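PDB 4MTN: transcription termination factor NusA from Planctomyces limnophilus, which probably takes part in both transcription termination and antitermination, binding the core of RNA polymerase and nascent RNA. Local coordinates for residues A[178-183]-A[195-200]; A[185-190]-A[230-235]; A[211-216]-A[248-253]; A[252-257]-A[270-275]; A[256-261]-A[304-309]. All blocks are in the same frame, centred on the assembly; numbering follows the deposited sequence.

In the fold
The five contacts fall in two consecutive alpha/beta units of the KH type, as expected for NusA. Contacts 1, 2 and 3 build the first: contacts 1 and 2, with centres 11 Å apart, share helix 176-186, while contacts 1 and 3 meet in the sheet 195-203, 207-214, 244-249. Along the chain contacts 1 and 2 interlock, as do contacts 2 and 3. Contacts 4 and 5 both start from helix 254-261, with centres 8 Å apart, and belong to the second unit. The two units abut: contacts 3 and 4 share Asp252 and Ser253, the link from strand 244-249 to helix 254-261, and contact 1 reaches contact 5 through Ser199 and Leu305, consistent with a compact RNA-binding tandem.

Contact 1 of 5, residues A[178-183]-A[195-200]; sequences FVRRLL and IEIRSL
Arg180 and Ile197 run past each other in opposite directions, and a polar and an apolar contact form between the same two residues. The arginine leaves helix 176-186 with CG anti to its backbone N (chi1 -177°) and stays extended until a bend at chi3 turns the guanidinium onto the strand. There NH1 donates to Ile197 O at 3.0 Å, coming from above the carbonyl plane, with a moderately bent N-H...O angle of 150°. Ile197 CG2 lies over one face of the guanidinium, 3.6 Å above its plane and displaced from the centre, while Arg198 O sits near its edge. An alanine here would probably cost Ile197 O this donor and uncover the CG2 methyl stacked on the guanidinium face. Apolar contacts flank the arginine: Leu200 CD2 meets Val179 CB at 4.0 Å, and Leu183 CB approaches Ile197 CD1 at 4.2 Å. The helix and strand segments run roughly antiparallel, at 148°, their axes 10.1 Å apart at closest. On the strand side, Arg198 and Ser199 form a classic beta bulge opposite Ala211. Leu183 and Leu200 both continue onto Val210 of strand 207-214, and Leu183 also touches Val236 of helix 231-239, so helix 176-186 packs on the sheet beside that helix.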
# COMPACT_ATOMS: atom_id res chain seq x y z
N PHE A 178 2.37 9.13 -0.51
CA PHE A 178 2.30 10.46 0.09
C PHE A 178 3.58 11.24 -0.19
O PHE A 178 3.53 12.42 -0.53
CB PHE A 178 2.07 10.36 1.60
CG PHE A 178 1.71 11.68 2.24
CD1 PHE A 178 1.04 12.66 1.52
CD2 PHE A 178 2.06 11.94 3.55
CE1 PHE A 178 0.72 13.87 2.10
CE2 PHE A 178 1.73 13.15 4.14
CZ PHE A 178 1.06 14.12 3.41
N VAL A 179 4.72 10.57 -0.05
CA VAL A 179 6.01 11.19 -0.34
C VAL A 179 6.13 11.52 -1.82
O VAL A 179 6.60 12.60 -2.19
CB VAL A 179 7.18 10.27 0.08
CG1 VAL A 179 8.51 10.88 -0.33
CG2 VAL A 179 7.14 10.02 1.57
N ARG A 180 5.69 10.58 -2.66
CA ARG A 180 5.75 10.74 -4.10
C ARG A 180 4.97 11.97 -4.56
O ARG A 180 5.44 12.73 -5.41
CB ARG A 180 5.21 9.49 -4.80
CG ARG A 180 5.29 9.53 -6.31
CD ARG A 180 4.67 8.28 -6.93
NE ARG A 180 5.50 7.09 -6.73
CZ ARG A 180 6.38 6.64 -7.62
NH1 ARG A 180 6.54 7.28 -8.77
NH2 ARG A 180 7.09 5.55 -7.36
N ARG A 181 3.79 12.17 -3.98
CA ARG A 181 2.97 13.33 -4.31
C ARG A 181 3.62 14.63 -3.87
O ARG A 181 3.68 15.59 -4.63
CB ARG A 181 1.58 13.20 -3.67
CG ARG A 181 0.74 12.03 -4.15
CD ARG A 181 0.25 12.22 -5.58
NE ARG A 181 1.17 11.67 -6.56
CZ ARG A 181 1.20 10.40 -6.94
NH1 ARG A 181 0.35 9.53 -6.42
NH2 ARG A 181 2.08 9.99 -7.85
N LEU A 182 4.10 14.65 -2.63
CA LEU A 182 4.71 15.84 -2.05
C LEU A 182 5.95 16.28 -2.83
O LEU A 182 6.21 17.47 -2.98
CB LEU A 182 5.07 15.60 -0.58
CG LEU A 182 3.89 15.52 0.38
CD1 LEU A 182 4.36 15.10 1.76
CD2 LEU A 182 3.15 16.85 0.44
N LEU A 183 6.71 15.30 -3.32
CA LEU A 183 7.88 15.59 -4.13
C LEU A 183 7.48 16.21 -5.46
O LEU A 183 8.15 17.11 -5.97
CB LEU A 183 8.71 14.32 -4.35
CG LEU A 183 9.54 13.87 -3.15
CD1 LEU A 183 10.14 12.49 -3.38
CD2 LEU A 183 10.63 14.88 -2.85
N ILE A 195 12.03 15.18 -14.64
CA ILE A 195 12.57 14.13 -13.79
C ILE A 195 11.46 13.17 -13.37
O ILE A 195 10.37 13.60 -12.99
CB ILE A 195 13.25 14.71 -12.53
CG1 ILE A 195 14.36 15.69 -12.93
CG2 ILE A 195 13.83 13.60 -11.66
CD1 ILE A 195 15.45 15.07 -13.76
N GLU A 196 11.73 11.87 -13.44
CA GLU A 196 10.74 10.86 -13.07
C GLU A 196 11.15 10.09 -11.82
O GLU A 196 12.33 9.81 -11.61
CB GLU A 196 10.51 9.89 -14.22
CG GLU A 196 9.91 10.53 -15.46
CD GLU A 196 9.72 9.54 -16.59
OE1 GLU A 196 10.05 8.35 -16.41
OE2 GLU A 196 9.24 9.95 -17.67
N ILE A 197 10.17 9.75 -10.99
CA ILE A 197 10.43 8.94 -9.80
C ILE A 197 10.19 7.47 -10.14
O ILE A 197 9.05 7.05 -10.34
CB ILE A 197 9.54 9.35 -8.62
CG1 ILE A 197 9.74 10.83 -8.30
CG2 ILE A 197 9.84 8.49 -7.40
CD1 ILE A 197 8.77 11.37 -7.27
N ARG A 198 11.27 6.70 -10.20
CA ARG A 198 11.19 5.30 -10.60
C ARG A 198 10.80 4.36 -9.47
O ARG A 198 9.98 3.46 -9.65
CB ARG A 198 12.53 4.86 -11.20
CG ARG A 198 12.98 5.73 -12.37
CD ARG A 198 11.97 5.68 -13.51
NE ARG A 198 11.89 4.34 -14.09
CZ ARG A 198 12.71 3.88 -15.02
NH1 ARG A 198 13.69 4.65 -15.48
NH2 ARG A 198 12.56 2.65 -15.49
N SER A 199 11.39 4.56 -8.30
CA SER A 199 11.19 3.65 -7.18
C SER A 199 11.22 4.37 -5.84
O SER A 199 11.92 5.38 -5.68
CB SER A 199 12.25 2.54 -7.19
OG SER A 199 12.04 1.62 -6.14
N LEU A 200 10.46 3.86 -4.88
CA LEU A 200 10.35 4.49 -3.57
C LEU A 200 10.29 3.46 -2.44
O LEU A 200 9.59 2.45 -2.55
CB LEU A 200 9.12 5.39 -3.52
CG LEU A 200 9.27 6.69 -2.73
CD1 LEU A 200 10.04 7.69 -3.56
CD2 LEU A 200 7.91 7.25 -2.36

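Contact 2 of 5, residues A[185-190]-A[230-235]; sequences LEIPEV and GARIRN. With SO4 (sulfate ion), chain B; SO4 (sulfate ion), chain C.
Arg232 starts along helix 231-239 with CG beside its backbone N (chi1 -64°) and bends at chi3, which carries its guanidinium over to Ile187, Pro188 and Glu189. This is the helix that follows the GXXG loop of the KH fold, and Gly230 is both the last loop residue and the N-cap. Glu189, bent at chi2, presents OE1 through its syn lone pair to Arg232 NH1 in a salt bridge of 3.1 Å; their planes stand 68° apart. Ile187 CG2 lies over one guanidinium face, a sulfate oxygen over the opposite one, and NH2 bonds Ala224 O. A leucine in place of Arg232 would probably leave Glu189 without its counter-charge and Ala224 O without this donor. Ala231 N donates to sulfate B O3 (2.9 Å), Arg232 N to sulfate B O1 (3.1 Å). The ion probably comes from the crystallisation liquor; Val228 N and Arg229 N also donate to sulfate, consistent with a site suited to a nucleic-acid phosphate. Asn235 ND2 bonds Glu186 OE2 weakly, at 3.4 Å.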
# COMPACT_ATOMS: atom_id res chain seq x y z
N LEU A 185 4.91 18.05 -5.95
CA LEU A 185 4.47 19.42 -5.68
C LEU A 185 5.65 20.36 -5.44
O LEU A 185 5.67 21.48 -5.95
CB LEU A 185 3.53 19.45 -4.47
CG LEU A 185 2.13 18.88 -4.65
CD1 LEU A 185 1.35 18.98 -3.34
CD2 LEU A 185 1.39 19.60 -5.77
N GLU A 186 6.62 19.91 -4.67
CA GLU A 186 7.72 20.77 -4.24
C GLU A 186 8.78 20.95 -5.32
O GLU A 186 9.35 22.03 -5.47
CB GLU A 186 8.37 20.21 -2.97
CG GLU A 186 9.04 21.26 -2.11
CD GLU A 186 8.04 22.17 -1.42
OE1 GLU A 186 6.90 21.73 -1.17
OE2 GLU A 186 8.39 23.34 -1.14
N ILE A 187 9.05 19.89 -6.08
CA ILE A 187 10.09 19.93 -7.11
C ILE A 187 9.50 20.15 -8.50
O ILE A 187 8.87 19.25 -9.05
CB ILE A 187 10.93 18.65 -7.12
CG1 ILE A 187 11.47 18.35 -5.72
CG2 ILE A 187 12.07 18.76 -8.12
CD1 ILE A 187 12.38 17.14 -5.65
N PRO A 188 9.71 21.35 -9.07
CA PRO A 188 9.18 21.71 -10.39
C PRO A 188 9.65 20.78 -11.50
O PRO A 188 8.90 20.53 -12.44
CB PRO A 188 9.71 23.13 -10.61
CG PRO A 188 10.83 23.29 -9.64
CD PRO A 188 10.46 22.46 -8.46
N GLU A 189 10.87 20.26 -11.40
CA GLU A 189 11.38 19.33 -12.41
C GLU A 189 10.55 18.05 -12.48
O GLU A 189 10.44 17.44 -13.53
CB GLU A 189 12.85 18.98 -12.14
CG GLU A 189 13.84 20.11 -12.42
CD GLU A 189 14.13 20.96 -11.20
OE1 GLU A 189 13.23 21.12 -10.35
OE2 GLU A 189 15.27 21.45 -11.09
N VAL A 190 9.98 17.65 -11.34
CA VAL A 190 9.20 16.43 -11.28
C VAL A 190 7.79 16.61 -11.84
O VAL A 190 7.29 15.76 -12.57
CB VAL A 190 9.12 15.89 -9.84
CG1 VAL A 190 8.31 14.61 -9.79
CG2 VAL A 190 10.52 15.64 -9.29
N GLY A 230 19.30 21.94 -1.50
CA GLY A 230 18.51 20.77 -1.14
C GLY A 230 17.35 21.14 -0.24
O GLY A 230 16.82 20.31 0.50
N ALA A 231 16.93 22.40 -0.32
CA ALA A 231 15.89 22.94 0.55
C ALA A 231 14.51 22.36 0.26
O ALA A 231 13.72 22.13 1.18
CB ALA A 231 15.86 24.46 0.44
N ARG A 232 14.21 22.14 -1.02
CA ARG A 232 12.89 21.64 -1.42
C ARG A 232 12.67 20.22 -0.91
O ARG A 232 11.55 19.85 -0.53
CB ARG A 232 12.74 21.69 -2.94
CG ARG A 232 12.75 23.09 -3.52
CD ARG A 232 12.87 23.05 -5.03
NE ARG A 232 13.94 22.15 -5.46
CZ ARG A 232 14.29 21.95 -6.72
NH1 ARG A 232 13.66 22.58 -7.70
NH2 ARG A 232 15.28 21.11 -7.01
N ILE A 233 13.72 19.41 -0.93
CA ILE A 233 13.65 18.05 -0.43
C ILE A 233 13.40 18.04 1.08
O ILE A 233 12.61 17.25 1.59
CB ILE A 233 14.94 17.27 -0.74
CG1 ILE A 233 15.08 17.06 -2.25
CG2 ILE A 233 14.96 15.92 -0.03
CD1 ILE A 233 16.36 16.38 -2.67
N ARG A 234 14.07 18.95 1.79
CA ARG A 234 13.88 19.07 3.24
C ARG A 234 12.49 19.60 3.58
O ARG A 234 11.94 19.26 4.63
CB ARG A 234 14.95 19.97 3.85
CG ARG A 234 16.33 19.33 3.95
CD ARG A 234 17.24 20.14 4.85
NE ARG A 234 17.13 21.57 4.57
CZ ARG A 234 17.80 22.20 3.61
NH1 ARG A 234 18.65 21.53 2.85
NH2 ARG A 234 17.63 23.50 3.43
N ASN A 235 11.94 20.43 2.71
CA ASN A 235 10.59 20.95 2.89
C ASN A 235 9.57 19.82 2.96
O ASN A 235 8.65 19.84 3.78
CB ASN A 235 10.22 21.93 1.78
CG ASN A 235 10.87 23.29 1.95
OD1 ASN A 235 11.23 23.68 3.06
ND2 ASN A 235 11.03 24.02 0.84
S SO4 B . 16.46 24.06 -3.41
O1 SO4 B . 15.99 22.68 -3.46
O2 SO4 B . 15.39 24.92 -2.90
O3 SO4 B . 17.62 24.15 -2.53
O4 SO4 B . 16.83 24.50 -4.75
S SO4 C . 17.01 26.78 3.81
O1 SO4 C . 18.15 25.88 3.73
O2 SO4 C . 15.82 26.03 4.20
O3 SO4 C . 17.28 27.83 4.79
O4 SO4 C . 16.79 27.39 2.50

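Contact 3 of 5, residues A[211-216]-A[248-253]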
# COMPACT_ATOMS: atom_id res chain seq x y z
N ALA A 211 14.56 6.81 -5.76
CA ALA A 211 15.35 6.58 -6.97
C ALA A 211 14.73 7.32 -8.15
O ALA A 211 13.57 7.08 -8.51
CB ALA A 211 15.45 5.09 -7.26
N VAL A 212 15.50 8.22 -8.76
CA VAL A 212 15.00 9.06 -9.84
C VAL A 212 15.81 8.88 -11.13
O VAL A 212 16.94 8.39 -11.10
CB VAL A 212 15.02 10.55 -9.45
CG1 VAL A 212 14.10 10.79 -8.26
CG2 VAL A 212 16.44 11.00 -9.14
N SER A 213 15.22 9.28 -12.25
CA SER A 213 15.88 9.17 -13.55
C SER A 213 15.41 10.26 -14.50
O SER A 213 14.38 10.90 -14.27
CB SER A 213 15.64 7.80 -14.17
OG SER A 213 14.31 7.68 -14.65
N CYS A 214 16.17 10.48 -15.57
CA CYS A 214 15.81 11.46 -16.59
C CYS A 214 16.00 10.89 -17.99
O CYS A 214 16.93 10.12 -18.23
CB CYS A 214 16.64 12.73 -16.42
SG CYS A 214 16.23 14.04 -17.60
N ALA A 215 15.12 11.29 -18.90
CA ALA A 215 15.19 10.83 -20.29
C ALA A 215 16.48 11.31 -20.95
O ALA A 215 17.11 10.57 -21.71
CB ALA A 215 13.98 11.32 -21.07
N ASP A 216 16.86 12.55 -20.66
CA ASP A 216 18.10 13.11 -21.16
C ASP A 216 19.28 12.49 -20.40
O ASP A 216 19.32 12.52 -19.18
CB ASP A 216 18.11 14.63 -21.01
CG ASP A 216 19.17 15.31 -21.86
OD1 ASP A 216 20.19 14.67 -22.16
OD2 ASP A 216 18.98 16.49 -22.21
N VAL A 248 18.48 9.14 -4.74
CA VAL A 248 19.57 8.51 -5.47
C VAL A 248 19.22 8.34 -6.94
O VAL A 248 18.10 8.64 -7.37
CB VAL A 248 19.94 7.15 -4.86
CG1 VAL A 248 20.46 7.32 -3.45
CG2 VAL A 248 18.73 6.22 -4.89
N ARG A 249 20.17 7.83 -7.71
CA ARG A 249 19.99 7.69 -9.15
C ARG A 249 19.49 6.30 -9.51
O ARG A 249 20.05 5.29 -9.08
CB ARG A 249 21.30 7.98 -9.89
CG ARG A 249 21.15 8.08 -11.40
CD ARG A 249 22.51 8.08 -12.09
NE ARG A 249 23.32 9.23 -11.72
CZ ARG A 249 23.53 10.28 -12.51
NH1 ARG A 249 23.00 10.32 -13.73
NH2 ARG A 249 24.29 11.29 -12.09
N TRP A 250 18.42 6.25 -10.30
CA TRP A 250 17.88 4.98 -10.78
C TRP A 250 18.70 4.44 -11.95
O TRP A 250 19.18 5.21 -12.79
CB TRP A 250 16.42 5.12 -11.19
CG TRP A 250 15.89 3.93 -11.93
CD1 TRP A 250 15.84 3.76 -13.29
CD2 TRP A 250 15.35 2.73 -11.36
NE1 TRP A 250 15.30 2.54 -13.59
CE2 TRP A 250 14.99 1.88 -12.43
CE3 TRP A 250 15.14 2.29 -10.05
CZ2 TRP A 250 14.43 0.63 -12.23
CZ3 TRP A 250 14.58 1.04 -9.85
CH2 TRP A 250 14.23 0.22 -10.93
N ASN A 251 18.86 3.12 -11.99
CA ASN A 251 19.53 2.47 -13.11
C ASN A 251 18.93 1.08 -13.35
O ASN A 251 18.49 0.42 -12.41
CB ASN A 251 21.03 2.36 -12.85
CG ASN A 251 21.82 2.07 -14.12
OD1 ASN A 251 21.52 1.13 -14.85
ND2 ASN A 251 22.84 2.89 -14.38
N ASP A 252 18.91 0.66 -14.61
CA ASP A 252 18.34 -0.63 -14.97
C ASP A 252 19.26 -1.78 -14.59
O ASP A 252 18.83 -2.93 -14.49
CB ASP A 252 18.03 -0.67 -16.47
CG ASP A 252 16.95 0.31 -16.88
OD1 ASP A 252 16.00 0.51 -16.09
OD2 ASP A 252 17.05 0.88 -17.98
N SER A 253 20.53 -1.46 -14.37
CA SER A 253 21.51 -2.45 -13.95
C SER A 253 21.64 -2.48 -12.43
O SER A 253 21.71 -1.44 -11.79
CB SER A 253 22.88 -2.17 -14.59
OG SER A 253 23.87 -3.03 -14.06
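Val212 is bonded through both its backbone N and O to the neighbouring strand, in the manner of parallel pairing: its N donates to Val248 O at 3.0 Å (164° at the hydrogen) and its O accepts from Trp250 N at 2.7 Å (169°). These two bonds straddle Arg249, whose side chain diverges from that of Val212. The Ala211-Val248 pair, with CA atoms 4.9 Å apart, sends both side chains to the same face, where Ala211 CB meets Val248 CG2 at 4.2 Å. Just past the strand, Trp250 holds CG anti to its backbone N (chi1 169°), and the indole offers its edge to Ala211, CE3 lying 4.0 Å from CB. Ser213 CB touches Trp250 on CB and CD1. On the pyrrole side of the indole, NE1 bonds Asp252 OD1 at 3.3 Å, approaching from above the carboxylate plane, which probably helps limit the ring's rotation. Overlapping this bond, an Asx turn has Asn251 OD1 accepting from Ser253 N at 2.8 Å, and it leads the chain into helix 254-261. Arg249 directs its charged end to Asp220 instead. Strand 207-214 is the middle strand of the KH sheet, antiparallel to 195-203 on its other side; helices 221-226 and 231-239 make the crossover to 244-249. Ala211 and Val248 face Leu305 of helix 297-306, and Trp250 packs on Leu257 of helix 254-261.

Contact 4 of 5, residues A[252-257]-A[270-275]; sequences DSLQVL and VILCPM
Gln255 reaches across to strand 270-273 with its amide, the one group that hydrogen-bonds between the two segments. NE2 donates to Val270 O at 3.1 Å with an angle of 162° at the hydrogen; the acceptor lies in the amide plane, whereas the donor stands above the carbonyl plane of Val270, 36° out of it. The glutamine and valine side chains lie alongside each other, pointing opposite ways, which brings OE1 alongside Val270 CB at 3.5 Å. On the same amide, NE2 also touches Leu272 CD1 at 3.6 Å. CG beside the backbone N (chi1 -64°) and a further bend at chi2 fold the side chain toward the strand. Behind this polar contact lies a loose apolar one, Leu254 CD2 to Leu272 CD2 at 4.4 Å, and Val270 CG1 rests 3.9 Å from Leu254 O. The arrangement joins the opening helix of the second KH unit, 254-261, to an outer strand of its three-stranded sheet. Ser253 sets the start of that helix as N-cap: its OG accepts from Gln255 N at 3.2 Å, so the backbone of the very residue that grips the strand is itself held. Ser253 O accepts twice, from Val256 N and from Leu257 N, closing the first turn. One layer farther out, Val279 of strand 278-282 touches both Leu254 and Val270, while Ile271, directed away from the helix, packs on Leu280 and Leu282.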
# COMPACT_ATOMS: atom_id res chain seq x y z
N ASP A 252 18.91 0.66 -14.61
CA ASP A 252 18.34 -0.63 -14.97
C ASP A 252 19.26 -1.78 -14.59
O ASP A 252 18.83 -2.93 -14.49
CB ASP A 252 18.03 -0.67 -16.47
CG ASP A 252 16.95 0.31 -16.88
OD1 ASP A 252 16.00 0.51 -16.09
OD2 ASP A 252 17.05 0.88 -17.98
N SER A 253 20.53 -1.46 -14.37
CA SER A 253 21.51 -2.45 -13.95
C SER A 253 21.64 -2.48 -12.43
O SER A 253 21.71 -1.44 -11.79
CB SER A 253 22.88 -2.17 -14.59
OG SER A 253 23.87 -3.03 -14.06
N LEU A 254 21.67 -3.69 -11.87
CA LEU A 254 21.79 -3.85 -10.42
C LEU A 254 23.22 -3.62 -9.96
O LEU A 254 23.47 -3.42 -8.77
CB LEU A 254 21.31 -5.23 -9.99
CG LEU A 254 19.79 -5.46 -9.92
CD1 LEU A 254 19.20 -5.71 -11.30
CD2 LEU A 254 19.46 -6.60 -8.97
N GLN A 255 24.16 -3.64 -10.90
CA GLN A 255 25.56 -3.36 -10.58
C GLN A 255 25.74 -1.87 -10.29
O GLN A 255 26.74 -1.45 -9.71
CB GLN A 255 26.47 -3.79 -11.73
CG GLN A 255 26.48 -5.28 -11.99
CD GLN A 255 27.07 -6.07 -10.84
OE1 GLN A 255 27.91 -5.56 -10.09
NE2 GLN A 255 26.63 -7.31 -10.68
N VAL A 256 24.75 -1.08 -10.70
CA VAL A 256 24.74 0.36 -10.48
C VAL A 256 23.73 0.73 -9.40
O VAL A 256 24.09 1.33 -8.39
CB VAL A 256 24.41 1.13 -11.77
CG1 VAL A 256 24.47 2.63 -11.52
CG2 VAL A 256 25.37 0.73 -12.88
N LEU A 257 22.47 0.40 -9.65
CA LEU A 257 21.37 0.72 -8.74
C LEU A 257 21.59 0.28 -7.29
O LEU A 257 21.32 1.05 -6.36
CB LEU A 257 20.07 0.10 -9.26
CG LEU A 257 18.84 0.31 -8.39
CD1 LEU A 257 18.53 1.79 -8.24
CD2 LEU A 257 17.65 -0.44 -8.96
N VAL A 270 28.94 -6.85 -6.05
CA VAL A 270 27.51 -7.10 -6.09
C VAL A 270 27.24 -8.44 -6.76
O VAL A 270 27.49 -8.61 -7.96
CB VAL A 270 26.75 -5.99 -6.84
CG1 VAL A 270 25.29 -6.37 -7.02
CG2 VAL A 270 26.88 -4.67 -6.10
N ILE A 271 26.72 -9.39 -5.99
CA ILE A 271 26.49 -10.74 -6.49
C ILE A 271 25.00 -11.05 -6.57
O ILE A 271 24.26 -10.88 -5.60
CB ILE A 271 27.18 -11.79 -5.60
CG1 ILE A 271 28.66 -11.45 -5.43
CG2 ILE A 271 27.00 -13.19 -6.18
CD1 ILE A 271 29.41 -12.38 -4.50
N LEU A 272 24.56 -11.52 -7.74
CA LEU A 272 23.16 -11.83 -7.97
C LEU A 272 22.87 -13.31 -7.75
O LEU A 272 23.53 -14.17 -8.34
CB LEU A 272 22.73 -11.42 -9.38
CG LEU A 272 22.39 -9.95 -9.64
CD1 LEU A 272 23.62 -9.06 -9.61
CD2 LEU A 272 21.65 -9.80 -10.97
N CYS A 273 21.89 -13.60 -6.90
CA CYS A 273 21.45 -14.98 -6.66
C CYS A 273 19.98 -15.13 -7.01
O CYS A 273 19.12 -15.07 -6.13
CB CYS A 273 21.69 -15.37 -5.20
SG CYS A 273 23.39 -15.14 -4.63
N PRO A 274 19.68 -15.33 -8.31
CA PRO A 274 18.32 -15.38 -8.85
C PRO A 274 17.42 -16.43 -8.19
O PRO A 274 16.22 -16.20 -8.03
CB PRO A 274 18.54 -15.73 -10.33
CG PRO A 274 19.92 -15.26 -10.62
CD PRO A 274 20.70 -15.51 -9.36
N MSE A 275 18.00 -17.57 -7.81
CA MSE A 275 17.22 -18.67 -7.23
C MSE A 275 16.65 -18.32 -5.86
O MSE A 275 15.54 -18.74 -5.51
CB MSE A 275 18.07 -19.93 -7.14
CG MSE A 275 18.36 -20.57 -8.48
SE MSE A 275 19.24 -22.30 -8.31
CE MSE A 275 17.95 -23.19 -7.15

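Contact 5 of 5, residues A[256-261]-A[304-309]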
# COMPACT_ATOMS: atom_id res chain seq x y z
N VAL A 256 24.75 -1.08 -10.70
CA VAL A 256 24.74 0.36 -10.48
C VAL A 256 23.73 0.73 -9.40
O VAL A 256 24.09 1.33 -8.39
CB VAL A 256 24.41 1.13 -11.77
CG1 VAL A 256 24.47 2.63 -11.52
CG2 VAL A 256 25.37 0.73 -12.88
N LEU A 257 22.47 0.40 -9.65
CA LEU A 257 21.37 0.72 -8.74
C LEU A 257 21.59 0.28 -7.29
O LEU A 257 21.32 1.05 -6.36
CB LEU A 257 20.07 0.10 -9.26
CG LEU A 257 18.84 0.31 -8.39
CD1 LEU A 257 18.53 1.79 -8.24
CD2 LEU A 257 17.65 -0.44 -8.96
N VAL A 258 22.08 -0.94 -7.09
CA VAL A 258 22.25 -1.47 -5.74
C VAL A 258 23.31 -0.71 -4.93
O VAL A 258 23.05 -0.34 -3.79
CB VAL A 258 22.58 -2.98 -5.75
CG1 VAL A 258 22.99 -3.46 -4.37
CG2 VAL A 258 21.39 -3.78 -6.26
N PRO A 259 24.51 -0.47 -5.50
CA PRO A 259 25.45 0.36 -4.74
C PRO A 259 24.90 1.76 -4.46
O PRO A 259 25.20 2.34 -3.41
CB PRO A 259 26.67 0.44 -5.65
CG PRO A 259 26.62 -0.80 -6.45
CD PRO A 259 25.16 -1.04 -6.70
N ASN A 260 24.11 2.30 -5.38
CA ASN A 260 23.47 3.60 -5.20
C ASN A 260 22.48 3.59 -4.04
O ASN A 260 22.39 4.56 -3.28
CB ASN A 260 22.76 4.03 -6.48
CG ASN A 260 23.72 4.41 -7.59
OD1 ASN A 260 24.93 4.26 -7.45
ND2 ASN A 260 23.18 4.90 -8.69
N ALA A 261 21.75 2.49 -3.90
CA ALA A 261 20.75 2.36 -2.85
C ALA A 261 21.40 2.02 -1.51
O ALA A 261 20.81 2.22 -0.45
CB ALA A 261 19.73 1.29 -3.22
N LYS A 304 13.71 -2.81 -0.54
CA LYS A 304 12.44 -2.37 -1.11
C LYS A 304 12.65 -1.57 -2.39
O LYS A 304 11.93 -1.75 -3.37
CB LYS A 304 11.67 -1.50 -0.11
CG LYS A 304 10.94 -2.26 0.99
CD LYS A 304 9.76 -1.44 1.49
CE LYS A 304 9.26 -1.93 2.84
NZ LYS A 304 10.20 -1.57 3.94
N LEU A 305 13.65 -0.70 -2.38
CA LEU A 305 13.94 0.18 -3.51
C LEU A 305 14.37 -0.61 -4.74
O LEU A 305 13.91 -0.36 -5.85
CB LEU A 305 15.02 1.19 -3.13
CG LEU A 305 15.21 2.38 -4.08
CD1 LEU A 305 14.01 3.30 -4.00
CD2 LEU A 305 16.49 3.12 -3.76
N VAL A 306 15.27 -1.57 -4.53
CA VAL A 306 15.79 -2.40 -5.61
C VAL A 306 14.76 -3.44 -6.04
O VAL A 306 14.54 -3.67 -7.24
CB VAL A 306 17.10 -3.09 -5.21
CG1 VAL A 306 17.49 -4.15 -6.23
CG2 VAL A 306 18.21 -2.07 -5.04
N GLY A 307 14.12 -4.07 -5.06
CA GLY A 307 13.14 -5.11 -5.34
C GLY A 307 13.72 -6.50 -5.15
O GLY A 307 13.11 -7.50 -5.54
N TRP A 308 14.91 -6.55 -4.56
CA TRP A 308 15.56 -7.82 -4.26
C TRP A 308 15.86 -7.92 -2.77
O TRP A 308 15.59 -6.98 -2.01
CB TRP A 308 16.86 -7.97 -5.06
CG TRP A 308 16.65 -8.23 -6.52
CD1 TRP A 308 15.98 -7.44 -7.41
CD2 TRP A 308 17.13 -9.35 -7.27
NE1 TRP A 308 16.00 -8.00 -8.66
CE2 TRP A 308 16.70 -9.18 -8.60
CE3 TRP A 308 17.87 -10.49 -6.94
CZ2 TRP A 308 17.00 -10.10 -9.61
CZ3 TRP A 308 18.16 -11.41 -7.94
CH2 TRP A 308 17.72 -11.21 -9.25
N ASP A 309 16.42 -9.04 -2.35
CA ASP A 309 16.83 -9.22 -0.96
C ASP A 309 18.33 -9.02 -0.84
O ASP A 309 19.12 -9.78 -1.40
CB ASP A 309 16.43 -10.61 -0.45
CG ASP A 309 16.93 -10.88 0.95
OD1 ASP A 309 16.39 -10.28 1.91
OD2 ASP A 309 17.86 -11.70 1.11
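Val306 meets Leu257, Val258 and Ala261 through aliphatic carbons alone, and no ring or amide face enters the interface between the two segments. The nearby flat groups are engaged elsewhere: the indole of Trp308 packs on Val279 and has its NE1 near Leu254 CD2, and the amide of Asn260 gives ND2 to Arg249 O. With CG1 anti to the backbone N (chi1 169°), Val306 CG2 is left anti to the carbonyl carbon and points at helix 254-261. Val306 CG2 lies 3.8 Å from Val258 CG2, the two valines crossing at about a right angle. The same Val306 CG2 also touches Ala261 CB and the methine Leu257 CG. Leu305 takes the next position along, CD2 reaching Ala261 CB at 3.8 Å. Helix 254-261 is kinked at Pro259, whose N makes no bond to the preceding turn. Helix 297-306 stops at Val306; Gly307 follows with positive phi (101°), and at its backbone angles a CB would collide with Val306 O. The contact thus packs the first helix of the second KH unit against its last long helix. Leu305 O accepts from Ser199 OG of the preceding KH unit. No hydrogen bond or charge pair crosses between the segments, and four of the five touching residues are buried, consistent with association through burial of aliphatic groups.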